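Long-range contact in hypothetical protein MJ1247 (Methanocaldococcus jannaschii, PDB 1JEO), which catalyses the isomerization between 3-hexulose 6-phosphate and fructose 6-phosphate: residues 42-47 with 78-83. Numbering follows the deposited sequence.
Sequences KIFIFG and PSYEKD
Phe-44 and Tyr-80 meet as an offset edge-to-face pair, in which the tyrosine edge is turned toward one face of the phenylalanine ring. The ring planes stand at 69° and the centroids lie 5.4 Å apart; because the pair is offset, the closest approach is at one side of the Phe-44 face, where CD1 of Tyr-80 comes within 3.5 Å of CD1 of Phe-44. With CG of Tyr-80 anti to the backbone N (chi1 -173°), this edge turns toward Phe-44, while the hydroxyl reaches Asn-109, to which it is hydrogen-bonded. Tyrosine thus suits a partly exposed place, its ring carbons packing inward and its polar end finding a partner in the chain.

The far rim of the Phe-44 ring runs up against the backbone of the loop. The carbonyl O of Pro-78 lies near the ring plane, 3.2 Å from Phe-44 CE2, where the slightly positive C-H edge suits an oxygen; the pyrrolidine ring packs more loosely, Pro-78 CG being 4.2 Å from Phe-44 CZ.

Lys-42, two residues earlier on the same side of the chain, rises past the proline ring and bends at its last two torsions, bringing NZ to the loop. There NZ forms a salt bridge with Glu-81, at 2.8 Å from OE1, although the hydrogen bond within it is weak. A second weak bond, 3.4 Å long, runs from Lys-42 NZ to Ser-79 O, and Asp-84, just after the loop segment, forms a second salt bridge with the same NZ. The long aliphatic stem suits lysine to this buried position, carrying the charge to acidic and carbonyl groups at the loop.

In the parallel sheet of the alpha/beta SIS fold, the arrangement lays the loop leading from strand 69-71, outermost in the sheet of this chain, to strand 85-89 over the start of strand 43-46, which lies between those two strands.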
ATOM      1  N   LYS A  42     -11.431   6.338   8.219  1.00 19.31           N
ATOM      2  CA  LYS A  42     -11.363   4.916   7.861  1.00 17.87           C
ATOM      3  C   LYS A  42     -10.402   4.774   6.675  1.00 16.83           C
ATOM      4  O   LYS A  42     -10.300   5.676   5.839  1.00 15.98           O
ATOM      5  CB  LYS A  42     -12.744   4.331   7.500  1.00 20.48           C
ATOM      6  CG  LYS A  42     -13.872   4.585   8.514  1.00 21.19           C
ATOM      7  CD  LYS A  42     -15.133   3.746   8.276  1.00 21.94           C
ATOM      8  CE  LYS A  42     -15.824   4.011   6.934  1.00 22.68           C
ATOM      9  NZ  LYS A  42     -16.384   5.372   6.755  1.00 23.46           N
ATOM     10  N   ILE A  43      -9.659   3.667   6.635  1.00 19.97           N
ATOM     11  CA  ILE A  43      -8.690   3.407   5.564  1.00 18.88           C
ATOM     12  C   ILE A  43      -9.116   2.188   4.745  1.00 17.74           C
ATOM     13  O   ILE A  43      -9.373   1.118   5.295  1.00 17.59           O
ATOM     14  CB  ILE A  43      -7.249   3.201   6.135  1.00 19.85           C
ATOM     15  CG1 ILE A  43      -6.846   4.410   6.988  1.00 20.16           C
ATOM     16  CG2 ILE A  43      -6.229   3.051   4.992  1.00 20.29           C
ATOM     17  CD1 ILE A  43      -5.871   4.105   8.072  1.00 20.54           C
ATOM     18  N   PHE A  44      -9.189   2.371   3.427  1.00 18.02           N
ATOM     19  CA  PHE A  44      -9.596   1.313   2.499  1.00 17.33           C
ATOM     20  C   PHE A  44      -8.461   0.894   1.578  1.00 16.46           C
ATOM     21  O   PHE A  44      -7.793   1.734   0.982  1.00 16.14           O
ATOM     22  CB  PHE A  44     -10.786   1.772   1.648  1.00 18.29           C
ATOM     23  CG  PHE A  44     -12.061   1.950   2.419  1.00 18.84           C
ATOM     24  CD1 PHE A  44     -12.263   3.090   3.227  1.00 18.93           C
ATOM     25  CD2 PHE A  44     -13.084   0.995   2.324  1.00 19.17           C
ATOM     26  CE1 PHE A  44     -13.476   3.275   3.927  1.00 19.09           C
ATOM     27  CE2 PHE A  44     -14.306   1.167   3.021  1.00 19.04           C
ATOM     28  CZ  PHE A  44     -14.500   2.311   3.824  1.00 19.34           C
ATOM     29  N   ILE A  45      -8.233  -0.413   1.485  1.00 12.90           N
ATOM     30  CA  ILE A  45      -7.179  -0.955   0.629  1.00 11.66           C
ATOM     31  C   ILE A  45      -7.812  -1.853  -0.440  1.00 11.25           C
ATOM     32  O   ILE A  45      -8.764  -2.580  -0.157  1.00 11.19           O
ATOM     33  CB  ILE A  45      -6.142  -1.829   1.427  1.00 22.10           C
ATOM     34  CG1 ILE A  45      -5.776  -1.218   2.790  1.00 22.81           C
ATOM     35  CG2 ILE A  45      -4.895  -2.105   0.570  1.00 21.30           C
ATOM     36  CD1 ILE A  45      -5.009   0.068   2.775  1.00 23.75           C
ATOM     37  N   PHE A  46      -7.276  -1.794  -1.660  1.00 15.60           N
ATOM     38  CA  PHE A  46      -7.747  -2.633  -2.764  1.00 15.29           C
ATOM     39  C   PHE A  46      -6.633  -2.969  -3.750  1.00 15.77           C
ATOM     40  O   PHE A  46      -5.714  -2.178  -3.987  1.00 15.68           O
ATOM     41  CB  PHE A  46      -8.942  -2.008  -3.516  1.00 18.21           C
ATOM     42  CG  PHE A  46      -9.590  -2.942  -4.529  1.00 17.28           C
ATOM     43  CD1 PHE A  46     -10.195  -4.155  -4.115  1.00 17.78           C
ATOM     44  CD2 PHE A  46      -9.566  -2.636  -5.904  1.00 18.00           C
ATOM     45  CE1 PHE A  46     -10.768  -5.056  -5.056  1.00 17.81           C
ATOM     46  CE2 PHE A  46     -10.136  -3.528  -6.860  1.00 16.93           C
ATOM     47  CZ  PHE A  46     -10.739  -4.740  -6.430  1.00 17.19           C
ATOM     48  N   GLY A  47      -6.792  -4.142  -4.354  1.00 15.00           N
ATOM     49  CA  GLY A  47      -5.882  -4.659  -5.349  1.00 15.10           C
ATOM     50  C   GLY A  47      -6.481  -5.958  -5.849  1.00 15.66           C
ATOM     51  O   GLY A  47      -7.299  -6.578  -5.158  1.00 14.68           O
ATOM     52  N   PRO A  78     -17.568  -1.344   4.964  1.00 19.11           N
ATOM     53  CA  PRO A  78     -18.606  -0.326   4.801  1.00 18.82           C
ATOM     54  C   PRO A  78     -18.404   0.660   3.659  1.00 18.93           C
ATOM     55  O   PRO A  78     -17.472   0.532   2.859  1.00 18.62           O
ATOM     56  CB  PRO A  78     -18.569   0.395   6.142  1.00 17.75           C
ATOM     57  CG  PRO A  78     -17.146   0.418   6.457  1.00 17.83           C
ATOM     58  CD  PRO A  78     -16.675  -0.969   6.077  1.00 17.81           C
ATOM     59  N   SER A  79     -19.266   1.675   3.651  1.00 16.73           N
ATOM     60  CA  SER A  79     -19.250   2.746   2.665  1.00 17.16           C
ATOM     61  C   SER A  79     -18.056   3.670   2.834  1.00 17.21           C
ATOM     62  O   SER A  79     -17.593   3.910   3.955  1.00 17.21           O
ATOM     63  CB  SER A  79     -20.530   3.575   2.777  1.00 20.51           C
ATOM     64  OG  SER A  79     -20.725   4.016   4.108  1.00 20.91           O
ATOM     65  N   TYR A  80     -17.559   4.155   1.701  1.00 19.20           N
ATOM     66  CA  TYR A  80     -16.441   5.089   1.642  1.00 19.82           C
ATOM     67  C   TYR A  80     -17.045   6.481   1.829  1.00 20.97           C
ATOM     68  O   TYR A  80     -17.963   6.867   1.098  1.00 20.64           O
ATOM     69  CB  TYR A  80     -15.761   4.967   0.275  1.00 19.28           C
ATOM     70  CG  TYR A  80     -14.480   5.754   0.102  1.00 18.44           C
ATOM     71  CD1 TYR A  80     -13.271   5.291   0.642  1.00 18.19           C
ATOM     72  CD2 TYR A  80     -14.472   6.970  -0.607  1.00 18.00           C
ATOM     73  CE1 TYR A  80     -12.073   6.023   0.481  1.00 17.64           C
ATOM     74  CE2 TYR A  80     -13.283   7.713  -0.774  1.00 17.61           C
ATOM     75  CZ  TYR A  80     -12.090   7.232  -0.229  1.00 17.75           C
ATOM     76  OH  TYR A  80     -10.932   7.945  -0.407  1.00 17.66           O
ATOM     77  N   GLU A  81     -16.569   7.199   2.846  1.00 16.73           N
ATOM     78  CA  GLU A  81     -17.061   8.543   3.155  1.00 18.39           C
ATOM     79  C   GLU A  81     -16.013   9.621   2.853  1.00 18.84           C
ATOM     80  O   GLU A  81     -14.864   9.298   2.540  1.00 18.91           O
ATOM     81  CB  GLU A  81     -17.552   8.602   4.604  1.00 28.83           C
ATOM     82  CG  GLU A  81     -18.784   7.725   4.849  1.00 30.92           C
ATOM     83  CD  GLU A  81     -19.233   7.705   6.294  1.00 32.25           C
ATOM     84  OE1 GLU A  81     -18.482   7.191   7.153  1.00 33.52           O
ATOM     85  OE2 GLU A  81     -20.352   8.190   6.570  1.00 33.33           O
ATOM     86  N   LYS A  82     -16.421  10.892   2.923  1.00 20.20           N
ATOM     87  CA  LYS A  82     -15.552  12.041   2.609  1.00 20.99           C
ATOM     88  C   LYS A  82     -14.229  12.200   3.369  1.00 20.88           C
ATOM     89  O   LYS A  82     -13.260  12.712   2.811  1.00 21.03           O
ATOM     90  CB  LYS A  82     -16.354  13.355   2.644  1.00 53.43           C
ATOM     91  CG  LYS A  82     -16.992  13.709   3.985  1.00 54.63           C
ATOM     92  CD  LYS A  82     -17.718  15.050   3.914  1.00 55.35           C
ATOM     93  CE  LYS A  82     -18.247  15.485   5.276  1.00 55.61           C
ATOM     94  NZ  LYS A  82     -17.154  15.789   6.253  1.00 56.31           N
ATOM     95  N   ASP A  83     -14.182  11.722   4.611  1.00 19.62           N
ATOM     96  CA  ASP A  83     -12.979  11.825   5.439  1.00 19.85           C
ATOM     97  C   ASP A  83     -12.117  10.559   5.414  1.00 19.37           C
ATOM     98  O   ASP A  83     -11.190  10.414   6.220  1.00 18.95           O
ATOM     99  CB  ASP A  83     -13.359  12.180   6.885  1.00 39.60           C
ATOM    100  CG  ASP A  83     -13.987  13.561   7.007  1.00 40.57           C
ATOM    101  OD1 ASP A  83     -15.072  13.665   7.615  1.00 41.32           O
ATOM    102  OD2 ASP A  83     -13.395  14.540   6.498  1.00 41.48           O
TER